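Local coordinates for protein acyl-CoA thioesterase (Alicyclobacillus acidocaldarius subsp. acidocaldarius, PDB 3RQB) that is of unconfirmed function but is probably an acyl-CoA thioesterase, cleaving the thioester bond of acyl-CoA, with two hot-dog domains in one chain, at residues 177-182 against 225-230; 166-171 against 193-198; 14-19 against 44-49. One frame throughout, in Å; residues are numbered along the deposited sequence.

Contact 1 of 3, residues 177-182 against 225-230; sequences PRPLDH and QGTNEL
Gln225 touches Leu180 through the aliphatic part of its side chain, with CB of Gln225 4.1 Å from CD2 of Leu180. The two side chains run alongside each other in the same direction. A bend in the glutamine chain (chi2 -65°) carries its amide away, and NE2 makes a weak hydrogen bond to Thr221 O in helix 219-224.

Gly226 leaves that helix with positive phi, in a type II' turn running from Gln225 to Asn228. Its carbonyl oxygen meets the backbone of the other segment. Pro179 CA makes a CA-H...O contact with Gly226 O at 3.6 Å, and Leu180 N lies 3.0 Å from the same oxygen.

Thr227 uses its methyl. With CG2 anti to its own carbonyl carbon, the methyl lies against the chain at 177-179. CG2 of Thr227 is 3.7 Å from Arg178 C and 3.9 Å from Pro177 CB.

Beyond the turn, Glu229 pairs with Arg153 instead. Leu230 then begins strand 230-240 and returns to the contact. Its CD1 meets Leu180 CD2 tip to tip at 3.9 Å. CD2 of Leu180 thus meets Gln225 and Leu230 from directions about at right angles, and Leu230 also packs on Leu188.

The charges of segment 177-182 are settled apart from this packing. Arg178 NH1 forms a salt bridge with Asp181 OD1 at 3.3 Å, almost straight (179°). The oxygen lies in the guanidinium plane, but the donor sits above the carboxylate plane. Arg178 NH2 pairs with Asp13, and Asp181 OD1 also caps Ala184 N at the start of helix 182-188.

The chemistry divides by place. Methyl and methylene groups and one turn carbonyl join the two loops, while the Asp13 salt bridge ties the 177-182 loop to the N-terminal region and the Asp181 cap ties it to the following helix.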
ATOM      1  N   PRO B 177       9.785  19.522 -19.133  1.00 61.20           N
ATOM      2  CA  PRO B 177       8.487  19.768 -18.491  1.00 57.19           C
ATOM      3  C   PRO B 177       7.379  19.028 -19.202  1.00 58.65           C
ATOM      4  O   PRO B 177       7.332  19.017 -20.434  1.00 60.06           O
ATOM      5  CB  PRO B 177       8.298  21.279 -18.649  1.00 50.79           C
ATOM      6  CG  PRO B 177       9.193  21.662 -19.804  1.00 53.40           C
ATOM      7  CD  PRO B 177      10.369  20.751 -19.700  1.00 57.44           C
ATOM      8  N   ARG B 178       6.513  18.382 -18.436  1.00 59.77           N
ATOM      9  CA  ARG B 178       5.378  17.704 -19.044  1.00 60.03           C
ATOM     10  C   ARG B 178       4.150  17.862 -18.173  1.00 62.61           C
ATOM     11  O   ARG B 178       4.240  17.766 -16.948  1.00 68.19           O
ATOM     12  CB  ARG B 178       5.703  16.220 -19.243  1.00 51.74           C
ATOM     13  CG  ARG B 178       4.511  15.326 -19.543  1.00 46.28           C
ATOM     14  CD  ARG B 178       4.944  13.859 -19.589  1.00 52.56           C
ATOM     15  NE  ARG B 178       3.929  12.962 -20.151  1.00 55.71           N
ATOM     16  CZ  ARG B 178       2.924  12.439 -19.450  1.00 53.64           C
ATOM     17  NH1 ARG B 178       2.788  12.737 -18.159  1.00 53.36           N
ATOM     18  NH2 ARG B 178       2.052  11.628 -20.036  1.00 44.53           N
ATOM     19  N   PRO B 179       2.986  18.061 -18.809  1.00 58.81           N
ATOM     20  CA  PRO B 179       1.731  18.231 -18.081  1.00 62.12           C
ATOM     21  C   PRO B 179       1.484  17.029 -17.206  1.00 66.80           C
ATOM     22  O   PRO B 179       1.873  15.912 -17.553  1.00 66.43           O
ATOM     23  CB  PRO B 179       0.695  18.304 -19.195  1.00 57.61           C
ATOM     24  CG  PRO B 179       1.451  18.906 -20.334  1.00 50.71           C
ATOM     25  CD  PRO B 179       2.814  18.293 -20.251  1.00 53.36           C
ATOM     26  N   LEU B 180       0.850  17.261 -16.068  1.00 69.82           N
ATOM     27  CA  LEU B 180       0.696  16.205 -15.089  1.00 67.18           C
ATOM     28  C   LEU B 180      -0.550  15.388 -15.349  1.00 61.84           C
ATOM     29  O   LEU B 180      -1.603  15.941 -15.657  1.00 56.44           O
ATOM     30  CB  LEU B 180       0.644  16.780 -13.680  1.00 65.58           C
ATOM     31  CG  LEU B 180       0.712  15.695 -12.609  1.00 65.31           C
ATOM     32  CD1 LEU B 180       1.945  14.817 -12.813  1.00 61.93           C
ATOM     33  CD2 LEU B 180       0.715  16.319 -11.232  1.00 68.95           C
ATOM     34  N   ASP B 181      -0.412  14.070 -15.234  1.00 60.97           N
ATOM     35  CA  ASP B 181      -1.547  13.154 -15.255  1.00 58.53           C
ATOM     36  C   ASP B 181      -1.292  12.033 -14.255  1.00 51.35           C
ATOM     37  O   ASP B 181      -0.309  12.063 -13.529  1.00 52.39           O
ATOM     38  CB  ASP B 181      -1.798  12.606 -16.664  1.00 62.00           C
ATOM     39  CG  ASP B 181      -0.804  11.534 -17.071  1.00 67.23           C
ATOM     40  OD1 ASP B 181       0.286  11.455 -16.471  1.00 66.65           O
ATOM     41  OD2 ASP B 181      -1.118  10.768 -18.007  1.00 73.58           O
ATOM     42  N   HIS B 182      -2.162  11.038 -14.210  1.00 45.90           N
ATOM     43  CA  HIS B 182      -2.063  10.033 -13.157  1.00 45.67           C
ATOM     44  C   HIS B 182      -0.806   9.174 -13.221  1.00 41.74           C
ATOM     45  O   HIS B 182      -0.108   9.003 -12.220  1.00 33.22           O
ATOM     46  CB  HIS B 182      -3.326   9.175 -13.119  1.00 53.88           C
ATOM     47  CG  HIS B 182      -4.554   9.948 -12.746  1.00 64.17           C
ATOM     48  ND1 HIS B 182      -4.975  10.099 -11.440  1.00 68.11           N
ATOM     49  CD2 HIS B 182      -5.439  10.637 -13.505  1.00 66.27           C
ATOM     50  CE1 HIS B 182      -6.070  10.836 -11.412  1.00 70.88           C
ATOM     51  NE2 HIS B 182      -6.373  11.176 -12.653  1.00 70.07           N
ATOM     52  N   GLN B 225      -2.223  21.157 -12.240  1.00 56.13           N
ATOM     53  CA  GLN B 225      -0.800  21.434 -12.032  1.00 55.91           C
ATOM     54  C   GLN B 225      -0.013  21.663 -13.329  1.00 61.62           C
ATOM     55  O   GLN B 225       0.976  22.402 -13.347  1.00 67.73           O
ATOM     56  CB  GLN B 225      -0.158  20.287 -11.248  1.00 54.47           C
ATOM     57  CG  GLN B 225      -0.945  19.841 -10.027  1.00 50.28           C
ATOM     58  CD  GLN B 225      -1.029  20.907  -8.946  1.00 55.26           C
ATOM     59  OE1 GLN B 225      -0.079  21.650  -8.708  1.00 62.05           O
ATOM     60  NE2 GLN B 225      -2.171  20.981  -8.281  1.00 55.41           N
ATOM     61  N   GLY B 226      -0.431  21.018 -14.410  1.00 60.89           N
ATOM     62  CA  GLY B 226       0.267  21.197 -15.662  1.00 60.61           C
ATOM     63  C   GLY B 226       1.713  20.872 -15.388  1.00 60.99           C
ATOM     64  O   GLY B 226       2.025  19.802 -14.859  1.00 59.24           O
ATOM     65  N   THR B 227       2.594  21.810 -15.712  1.00 61.13           N
ATOM     66  CA  THR B 227       4.029  21.585 -15.601  1.00 57.30           C
ATOM     67  C   THR B 227       4.608  22.076 -14.279  1.00 60.41           C
ATOM     68  O   THR B 227       5.815  22.018 -14.064  1.00 62.35           O
ATOM     69  CB  THR B 227       4.770  22.267 -16.752  1.00 56.84           C
ATOM     70  OG1 THR B 227       4.352  23.639 -16.826  1.00 66.38           O
ATOM     71  CG2 THR B 227       4.455  21.570 -18.068  1.00 48.75           C
ATOM     72  N   ASN B 228       3.754  22.573 -13.395  1.00 60.39           N
ATOM     73  CA  ASN B 228       4.230  23.103 -12.127  1.00 59.72           C
ATOM     74  C   ASN B 228       4.961  22.054 -11.298  1.00 66.92           C
ATOM     75  O   ASN B 228       4.564  20.885 -11.274  1.00 68.52           O
ATOM     76  CB  ASN B 228       3.065  23.666 -11.337  1.00 57.26           C
ATOM     77  CG  ASN B 228       2.238  24.637 -12.146  1.00 66.59           C
ATOM     78  OD1 ASN B 228       2.410  24.772 -13.367  1.00 71.25           O
ATOM     79  ND2 ASN B 228       1.322  25.317 -11.472  1.00 65.56           N
ATOM     80  N   GLU B 229       6.023  22.481 -10.612  1.00 65.17           N
ATOM     81  CA  GLU B 229       6.813  21.583  -9.772  1.00 57.44           C
ATOM     82  C   GLU B 229       5.997  21.097  -8.575  1.00 56.60           C
ATOM     83  O   GLU B 229       5.005  21.719  -8.201  1.00 48.38           O
ATOM     84  CB  GLU B 229       8.101  22.265  -9.291  1.00 51.49           C
ATOM     85  CG  GLU B 229       9.101  22.533 -10.396  1.00 56.50           C
ATOM     86  CD  GLU B 229      10.425  23.065  -9.884  1.00 58.62           C
ATOM     87  OE1 GLU B 229      11.213  22.263  -9.318  1.00 60.35           O
ATOM     88  OE2 GLU B 229      10.672  24.284 -10.062  1.00 52.43           O
ATOM     89  N   LEU B 230       6.408  19.976  -7.988  1.00 62.88           N
ATOM     90  CA  LEU B 230       5.715  19.429  -6.825  1.00 61.45           C
ATOM     91  C   LEU B 230       6.666  19.165  -5.671  1.00 58.23           C
ATOM     92  O   LEU B 230       7.884  19.047  -5.856  1.00 55.36           O
ATOM     93  CB  LEU B 230       5.013  18.129  -7.186  1.00 57.81           C
ATOM     94  CG  LEU B 230       4.258  18.208  -8.503  1.00 52.76           C
ATOM     95  CD1 LEU B 230       3.732  16.838  -8.876  1.00 46.35           C
ATOM     96  CD2 LEU B 230       3.143  19.229  -8.387  1.00 54.59           C
TER

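Contact 2 of 3, residues 166-171 against 193-198; sequences ATTYQW and VPRVYV
Arg195 and Thr168 cross obliquely, with the edge of the guanidinium turned to the threonine hydroxyl. NH1 and NH2 approach end-on and both give a hydrogen bond to the same atom. Arg195 NH1 is 2.7 Å from Thr168 OG1, and Arg195 NH2 is 3.0 Å from it. The oxygen lies close to the guanidinium plane, so it sits in the fork between the two nitrogens.

NH1 has a second acceptor, Ala166 O, at 2.6 Å from Arg195 NH1. This donor is tilted 32° from the carbonyl plane. On the other nitrogen, Arg195 NH2 makes a weak bond to Val193 O within its own segment. NE bonds to Gln246 OE1. All three nitrogens are thus engaged, which should fix the rotation of this buried group.

Val198 covers one face of the guanidinium. Its CG2 lies 3.5 Å above the Arg195 guanidinium plane, offset toward the rim. The arginine chain reaches this place by bending at chi2 (-59°) and chi3 (88°), which folds it back from the helix start toward the strand. Thr168 OG1 also bonds to Gly157 O, so the hydroxyl has a partner besides the arginine.

A leucine in place of Arg195 would probably leave Ala166 O and Gln246 OE1 without this donor, and Thr168 OG1 with Gly157 O but without its two guanidinium bonds.

The contact ties the start of strand 168-174 to the first turn of helix 195-200. That strand lies between strands 230-240 and 150-156, bonding to Ala234 through Thr168 and to Ile155 through Tyr169. On the helix side, Arg195 and Val196 pack on Phe244 of strand 243-251. The second subunit comes close here too, with its Trp119 packed on Val196.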
ATOM      1  N   ALA B 166      15.763   9.890   8.366  1.00 70.77           N
ATOM      2  CA  ALA B 166      15.441   9.330   7.050  1.00 67.92           C
ATOM      3  C   ALA B 166      14.506  10.183   6.186  1.00 63.30           C
ATOM      4  O   ALA B 166      14.059   9.734   5.141  1.00 63.80           O
ATOM      5  CB  ALA B 166      14.895   7.918   7.200  1.00 70.04           C
ATOM      6  N   THR B 167      14.161  11.377   6.649  1.00 62.20           N
ATOM      7  CA  THR B 167      13.141  12.190   5.981  1.00 58.24           C
ATOM      8  C   THR B 167      13.687  13.085   4.864  1.00 50.55           C
ATOM      9  O   THR B 167      14.617  13.860   5.072  1.00 56.22           O
ATOM     10  CB  THR B 167      12.363  13.064   7.002  1.00 53.15           C
ATOM     11  OG1 THR B 167      11.564  12.229   7.860  1.00 49.52           O
ATOM     12  CG2 THR B 167      11.475  14.064   6.282  1.00 48.73           C
ATOM     13  N   THR B 168      13.084  12.980   3.685  1.00 43.69           N
ATOM     14  CA  THR B 168      13.485  13.781   2.530  1.00 50.63           C
ATOM     15  C   THR B 168      12.392  14.753   2.090  1.00 47.38           C
ATOM     16  O   THR B 168      11.208  14.403   2.073  1.00 37.81           O
ATOM     17  CB  THR B 168      13.830  12.886   1.315  1.00 59.56           C
ATOM     18  OG1 THR B 168      15.066  12.206   1.556  1.00 66.62           O
ATOM     19  CG2 THR B 168      13.962  13.715   0.037  1.00 55.57           C
ATOM     20  N   TYR B 169      12.799  15.977   1.753  1.00 51.80           N
ATOM     21  CA  TYR B 169      11.933  16.923   1.039  1.00 47.27           C
ATOM     22  C   TYR B 169      12.564  17.243  -0.312  1.00 43.95           C
ATOM     23  O   TYR B 169      13.772  17.466  -0.392  1.00 47.35           O
ATOM     24  CB  TYR B 169      11.772  18.243   1.796  1.00 42.80           C
ATOM     25  CG  TYR B 169      11.206  18.155   3.200  1.00 51.90           C
ATOM     26  CD1 TYR B 169      10.531  17.024   3.647  1.00 60.77           C
ATOM     27  CD2 TYR B 169      11.346  19.227   4.081  1.00 52.06           C
ATOM     28  CE1 TYR B 169      10.017  16.966   4.948  1.00 68.07           C
ATOM     29  CE2 TYR B 169      10.840  19.182   5.370  1.00 57.04           C
ATOM     30  CZ  TYR B 169      10.178  18.054   5.807  1.00 64.85           C
ATOM     31  OH  TYR B 169       9.679  18.024   7.099  1.00 60.52           O
ATOM     32  N   GLN B 170      11.762  17.268  -1.371  1.00 37.77           N
ATOM     33  CA  GLN B 170      12.274  17.713  -2.658  1.00 42.85           C
ATOM     34  C   GLN B 170      11.226  18.353  -3.562  1.00 46.70           C
ATOM     35  O   GLN B 170      10.049  17.979  -3.556  1.00 43.76           O
ATOM     36  CB  GLN B 170      12.948  16.555  -3.392  1.00 48.06           C
ATOM     37  CG  GLN B 170      11.990  15.482  -3.883  1.00 50.74           C
ATOM     38  CD  GLN B 170      12.699  14.160  -4.155  1.00 52.10           C
ATOM     39  OE1 GLN B 170      13.719  13.849  -3.527  1.00 47.16           O
ATOM     40  NE2 GLN B 170      12.160  13.374  -5.093  1.00 52.51           N
ATOM     41  N   TRP B 171      11.673  19.328  -4.341  1.00 47.98           N
ATOM     42  CA  TRP B 171      10.880  19.812  -5.448  1.00 51.95           C
ATOM     43  C   TRP B 171      11.217  18.915  -6.614  1.00 57.96           C
ATOM     44  O   TRP B 171      12.384  18.588  -6.846  1.00 63.01           O
ATOM     45  CB  TRP B 171      11.235  21.254  -5.789  1.00 56.12           C
ATOM     46  CG  TRP B 171      10.825  22.235  -4.739  1.00 57.73           C
ATOM     47  CD1 TRP B 171      11.648  22.958  -3.919  1.00 55.62           C
ATOM     48  CD2 TRP B 171       9.485  22.601  -4.389  1.00 59.44           C
ATOM     49  NE1 TRP B 171      10.904  23.751  -3.083  1.00 57.03           N
ATOM     50  CE2 TRP B 171       9.573  23.555  -3.349  1.00 58.54           C
ATOM     51  CE3 TRP B 171       8.218  22.215  -4.852  1.00 56.49           C
ATOM     52  CZ2 TRP B 171       8.439  24.130  -2.763  1.00 50.42           C
ATOM     53  CZ3 TRP B 171       7.091  22.787  -4.271  1.00 50.11           C
ATOM     54  CH2 TRP B 171       7.213  23.733  -3.236  1.00 46.97           C
ATOM     55  N   VAL B 193      15.254   9.225  -3.514  1.00 45.40           N
ATOM     56  CA  VAL B 193      16.441   8.495  -3.131  1.00 41.44           C
ATOM     57  C   VAL B 193      16.043   7.467  -2.083  1.00 44.47           C
ATOM     58  O   VAL B 193      15.208   7.751  -1.230  1.00 41.95           O
ATOM     59  CB  VAL B 193      17.467   9.455  -2.550  1.00 43.59           C
ATOM     60  CG1 VAL B 193      18.388   8.741  -1.574  1.00 40.56           C
ATOM     61  CG2 VAL B 193      18.248  10.104  -3.679  1.00 49.67           C
ATOM     62  N   PRO B 194      16.632   6.259  -2.153  1.00 44.34           N
ATOM     63  CA  PRO B 194      16.263   5.148  -1.269  1.00 43.60           C
ATOM     64  C   PRO B 194      16.507   5.521   0.177  1.00 41.29           C
ATOM     65  O   PRO B 194      17.622   5.945   0.505  1.00 39.92           O
ATOM     66  CB  PRO B 194      17.254   4.044  -1.669  1.00 37.76           C
ATOM     67  CG  PRO B 194      17.683   4.397  -3.031  1.00 33.68           C
ATOM     68  CD  PRO B 194      17.743   5.892  -3.042  1.00 34.80           C
ATOM     69  N   ARG B 195      15.509   5.325   1.036  1.00 36.78           N
ATOM     70  CA  ARG B 195      15.598   5.831   2.403  1.00 37.88           C
ATOM     71  C   ARG B 195      16.954   5.466   3.040  1.00 45.47           C
ATOM     72  O   ARG B 195      17.638   6.317   3.624  1.00 47.79           O
ATOM     73  CB  ARG B 195      14.429   5.312   3.252  1.00 32.08           C
ATOM     74  CG  ARG B 195      13.037   5.816   2.836  1.00 33.82           C
ATOM     75  CD  ARG B 195      12.928   7.334   2.886  1.00 35.60           C
ATOM     76  NE  ARG B 195      13.339   7.944   1.622  1.00 41.06           N
ATOM     77  CZ  ARG B 195      13.897   9.147   1.498  1.00 41.26           C
ATOM     78  NH1 ARG B 195      14.130   9.893   2.562  1.00 46.20           N
ATOM     79  NH2 ARG B 195      14.230   9.605   0.303  1.00 43.70           N
ATOM     80  N   VAL B 196      17.354   4.207   2.883  1.00 43.47           N
ATOM     81  CA  VAL B 196      18.567   3.693   3.509  1.00 36.98           C
ATOM     82  C   VAL B 196      19.843   4.479   3.133  1.00 37.21           C
ATOM     83  O   VAL B 196      20.674   4.762   3.996  1.00 40.02           O
ATOM     84  CB  VAL B 196      18.725   2.177   3.244  1.00 37.28           C
ATOM     85  CG1 VAL B 196      19.120   1.933   1.804  1.00 44.19           C
ATOM     86  CG2 VAL B 196      19.749   1.561   4.187  1.00 31.54           C
ATOM     87  N   TYR B 197      20.000   4.837   1.862  1.00 38.65           N
ATOM     88  CA  TYR B 197      21.108   5.708   1.474  1.00 41.58           C
ATOM     89  C   TYR B 197      21.104   6.957   2.355  1.00 47.58           C
ATOM     90  O   TYR B 197      22.134   7.351   2.904  1.00 52.65           O
ATOM     91  CB  TYR B 197      21.000   6.157   0.011  1.00 42.28           C
ATOM     92  CG  TYR B 197      21.109   5.065  -1.037  1.00 51.13           C
ATOM     93  CD1 TYR B 197      21.280   3.735  -0.681  1.00 58.11           C
ATOM     94  CD2 TYR B 197      21.049   5.374  -2.393  1.00 50.93           C
ATOM     95  CE1 TYR B 197      21.379   2.737  -1.652  1.00 60.67           C
ATOM     96  CE2 TYR B 197      21.148   4.388  -3.368  1.00 52.41           C
ATOM     97  CZ  TYR B 197      21.314   3.070  -2.993  1.00 59.13           C
ATOM     98  OH  TYR B 197      21.409   2.084  -3.956  1.00 61.98           O
ATOM     99  N   VAL B 198      19.936   7.579   2.479  1.00 43.56           N
ATOM    100  CA  VAL B 198      19.811   8.805   3.248  1.00 43.73           C
ATOM    101  C   VAL B 198      20.312   8.597   4.671  1.00 41.15           C
ATOM    102  O   VAL B 198      20.942   9.485   5.268  1.00 37.82           O
ATOM    103  CB  VAL B 198      18.353   9.284   3.324  1.00 44.01           C
ATOM    104  CG1 VAL B 198      18.316  10.730   3.771  1.00 50.20           C
ATOM    105  CG2 VAL B 198      17.645   9.114   1.978  1.00 33.13           C
TER

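Contact 3 of 3, residues 14-19 against 44-49; sequences DATALS and TAATML
Thr16 packs on Thr47 where the backbones come nearest, with their CA atoms 5.0 Å apart. The two side chains pass alongside, running opposite ways. CG2 of Thr16 lies 3.7 Å from OG1 of Thr47 and reaches on to Ala46, 4.2 Å from its CB. The methyl points at the helix because it is anti to the carbonyl carbon of Thr16.

Both hydroxyls find partners one turn back along their own chain. Thr16 OG1 bonds to Phe12 O, and Thr47 OG1 bonds to Ile43 O. Neither depends on the other segment, so the Thr16 methyl meets a hydroxyl oxygen already bonded within its helix, with the Ala46 methyl a little further off.

The Leu18 side is looser and partly exposed. CD1 of Leu18 comes 4.2 Å from Thr47 O, and CD2 of Leu18 comes 4.3 Å from Thr47 CG2. Next to it, Ala17 points away, and the chain moves off into strand 19-20, where Ser19 pairs with His26.

Helix 41-53 is held from more than one direction. Thr44 and selenomethionine Met48 pack on Thr106 of strand 103-113, and Ala45 packs on Val67 of strand 61-69. The end of helix 11-15 and the turn after it lie against Thr47 and Ala46. A long helix wrapped by a curved antiparallel sheet is the hallmark of the hot-dog fold, and helix 41-53 is that helix in the N-terminal domain.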
ATOM      1  N   ASP B  14       6.872   8.017 -24.393  1.00 55.88           N
ATOM      2  CA  ASP B  14       7.587   7.086 -25.238  1.00 62.46           C
ATOM      3  C   ASP B  14       7.773   5.754 -24.513  1.00 57.18           C
ATOM      4  O   ASP B  14       7.542   4.695 -25.076  1.00 58.67           O
ATOM      5  CB  ASP B  14       8.931   7.684 -25.646  1.00 78.13           C
ATOM      6  CG  ASP B  14       9.388   7.214 -27.009  1.00 93.83           C
ATOM      7  OD1 ASP B  14      10.359   6.427 -27.066  1.00100.08           O
ATOM      8  OD2 ASP B  14       8.772   7.627 -28.018  1.00 97.45           O
ATOM      9  N   ALA B  15       8.172   5.811 -23.250  1.00 56.72           N
ATOM     10  CA  ALA B  15       8.375   4.597 -22.457  1.00 60.39           C
ATOM     11  C   ALA B  15       7.072   3.867 -22.184  1.00 63.13           C
ATOM     12  O   ALA B  15       7.020   2.635 -22.187  1.00 67.10           O
ATOM     13  CB  ALA B  15       9.047   4.937 -21.148  1.00 62.65           C
ATOM     14  N   THR B  16       6.022   4.640 -21.932  1.00 58.55           N
ATOM     15  CA  THR B  16       4.725   4.083 -21.568  1.00 52.06           C
ATOM     16  C   THR B  16       3.828   3.894 -22.782  1.00 59.63           C
ATOM     17  O   THR B  16       2.651   3.552 -22.644  1.00 64.86           O
ATOM     18  CB  THR B  16       3.996   4.950 -20.540  1.00 41.92           C
ATOM     19  OG1 THR B  16       3.598   6.184 -21.156  1.00 39.99           O
ATOM     20  CG2 THR B  16       4.897   5.220 -19.326  1.00 41.66           C
ATOM     21  N   ALA B  17       4.364   4.161 -23.968  1.00 60.76           N
ATOM     22  CA  ALA B  17       3.618   3.893 -25.189  1.00 58.48           C
ATOM     23  C   ALA B  17       3.271   2.407 -25.236  1.00 51.08           C
ATOM     24  O   ALA B  17       4.147   1.551 -25.062  1.00 55.89           O
ATOM     25  CB  ALA B  17       4.425   4.304 -26.420  1.00 58.18           C
ATOM     26  N   LEU B  18       1.992   2.112 -25.454  1.00 36.47           N
ATOM     27  CA  LEU B  18       1.515   0.738 -25.559  1.00 38.87           C
ATOM     28  C   LEU B  18       0.722   0.551 -26.842  1.00 58.35           C
ATOM     29  O   LEU B  18       0.364   1.518 -27.527  1.00 66.32           O
ATOM     30  CB  LEU B  18       0.625   0.362 -24.373  1.00 37.10           C
ATOM     31  CG  LEU B  18       1.226   0.470 -22.970  1.00 40.67           C
ATOM     32  CD1 LEU B  18       0.253  -0.008 -21.894  1.00 35.47           C
ATOM     33  CD2 LEU B  18       2.538  -0.306 -22.900  1.00 43.68           C
ATOM     34  N   SER B  19       0.475  -0.705 -27.185  1.00 61.73           N
ATOM     35  CA  SER B  19      -0.456  -1.007 -28.252  1.00 63.93           C
ATOM     36  C   SER B  19      -1.356  -2.133 -27.780  1.00 57.28           C
ATOM     37  O   SER B  19      -0.957  -2.969 -26.971  1.00 54.41           O
ATOM     38  CB  SER B  19       0.282  -1.414 -29.525  1.00 70.96           C
ATOM     39  OG  SER B  19       0.614  -2.790 -29.490  1.00 76.85           O
ATOM     40  N   THR B  44       7.843   1.605 -14.624  1.00 39.30           N
ATOM     41  CA  THR B  44       7.214   0.307 -14.755  1.00 41.69           C
ATOM     42  C   THR B  44       5.800   0.375 -14.207  1.00 46.23           C
ATOM     43  O   THR B  44       4.886  -0.253 -14.732  1.00 54.40           O
ATOM     44  CB  THR B  44       7.978  -0.752 -13.968  1.00 46.46           C
ATOM     45  OG1 THR B  44       9.342  -0.785 -14.404  1.00 54.01           O
ATOM     46  CG2 THR B  44       7.334  -2.117 -14.167  1.00 45.66           C
ATOM     47  N   ALA B  45       5.630   1.141 -13.140  1.00 46.87           N
ATOM     48  CA  ALA B  45       4.334   1.267 -12.486  1.00 47.34           C
ATOM     49  C   ALA B  45       3.396   2.152 -13.297  1.00 41.08           C
ATOM     50  O   ALA B  45       2.214   1.837 -13.432  1.00 35.37           O
ATOM     51  CB  ALA B  45       4.496   1.802 -11.056  1.00 45.78           C
ATOM     52  N   ALA B  46       3.926   3.258 -13.825  1.00 43.47           N
ATOM     53  CA  ALA B  46       3.174   4.131 -14.725  1.00 41.14           C
ATOM     54  C   ALA B  46       2.691   3.294 -15.903  1.00 43.40           C
ATOM     55  O   ALA B  46       1.506   3.270 -16.230  1.00 39.44           O
ATOM     56  CB  ALA B  46       4.045   5.272 -15.206  1.00 36.23           C
ATOM     57  N   THR B  47       3.621   2.576 -16.517  1.00 47.98           N
ATOM     58  CA  THR B  47       3.266   1.596 -17.534  1.00 51.49           C
ATOM     59  C   THR B  47       2.145   0.629 -17.107  1.00 45.54           C
ATOM     60  O   THR B  47       1.201   0.424 -17.853  1.00 48.77           O
ATOM     61  CB  THR B  47       4.491   0.791 -17.962  1.00 55.76           C
ATOM     62  OG1 THR B  47       5.398   1.659 -18.650  1.00 56.73           O
ATOM     63  CG2 THR B  47       4.075  -0.331 -18.883  1.00 57.19           C
HETATM   64  N   MSE B  48       2.245   0.036 -15.921  1.00 44.51           N
HETATM   65  CA  MSE B  48       1.199  -0.863 -15.430  1.00 49.25           C
HETATM   66  C   MSE B  48      -0.165  -0.183 -15.399  1.00 51.23           C
HETATM   67  O   MSE B  48      -1.190  -0.836 -15.597  1.00 50.80           O
HETATM   68  CB  MSE B  48       1.530  -1.400 -14.031  1.00 56.60           C
HETATM   69  CG  MSE B  48       2.641  -2.440 -14.010  1.00 62.61           C
HETATM   70 SE   MSE B  48       2.289  -3.935 -15.219  0.75 62.00          SE
HETATM   71  CE  MSE B  48       1.913  -5.310 -13.889  1.00 59.57           C
ATOM     72  N   LEU B  49      -0.175   1.125 -15.142  1.00 49.33           N
ATOM     73  CA  LEU B  49      -1.419   1.893 -14.999  1.00 46.19           C
ATOM     74  C   LEU B  49      -2.094   2.273 -16.331  1.00 45.49           C
ATOM     75  O   LEU B  49      -3.331   2.201 -16.467  1.00 38.30           O
ATOM     76  CB  LEU B  49      -1.156   3.150 -14.169  1.00 47.31           C
ATOM     77  CG  LEU B  49      -2.346   4.071 -13.892  1.00 45.05           C
ATOM     78  CD1 LEU B  49      -3.406   3.364 -13.054  1.00 39.43           C
ATOM     79  CD2 LEU B  49      -1.871   5.340 -13.198  1.00 43.46           C
TER

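From the N terminus, contact 3 comes first. It brings the turn after helix 11-15 against helix 41-53 and closes a loop that includes the short strands 19-20 and 25-28. It is complete before the others open. Contact 2 opens at 166-171, and contact 1 opens at 177-182. Contact 2 then closes at 193-198 and contact 1 at 225-230, so these two cross within the C-terminal domain. They touch where Trp171 packs on Glu229 and Leu230. Contact 1 also meets contact 3, through His182 and Leu49, and so links the two domains. Contacts 2 and 3 lie on opposite sides of the chain's centre, their nearest atoms about 15 Å apart.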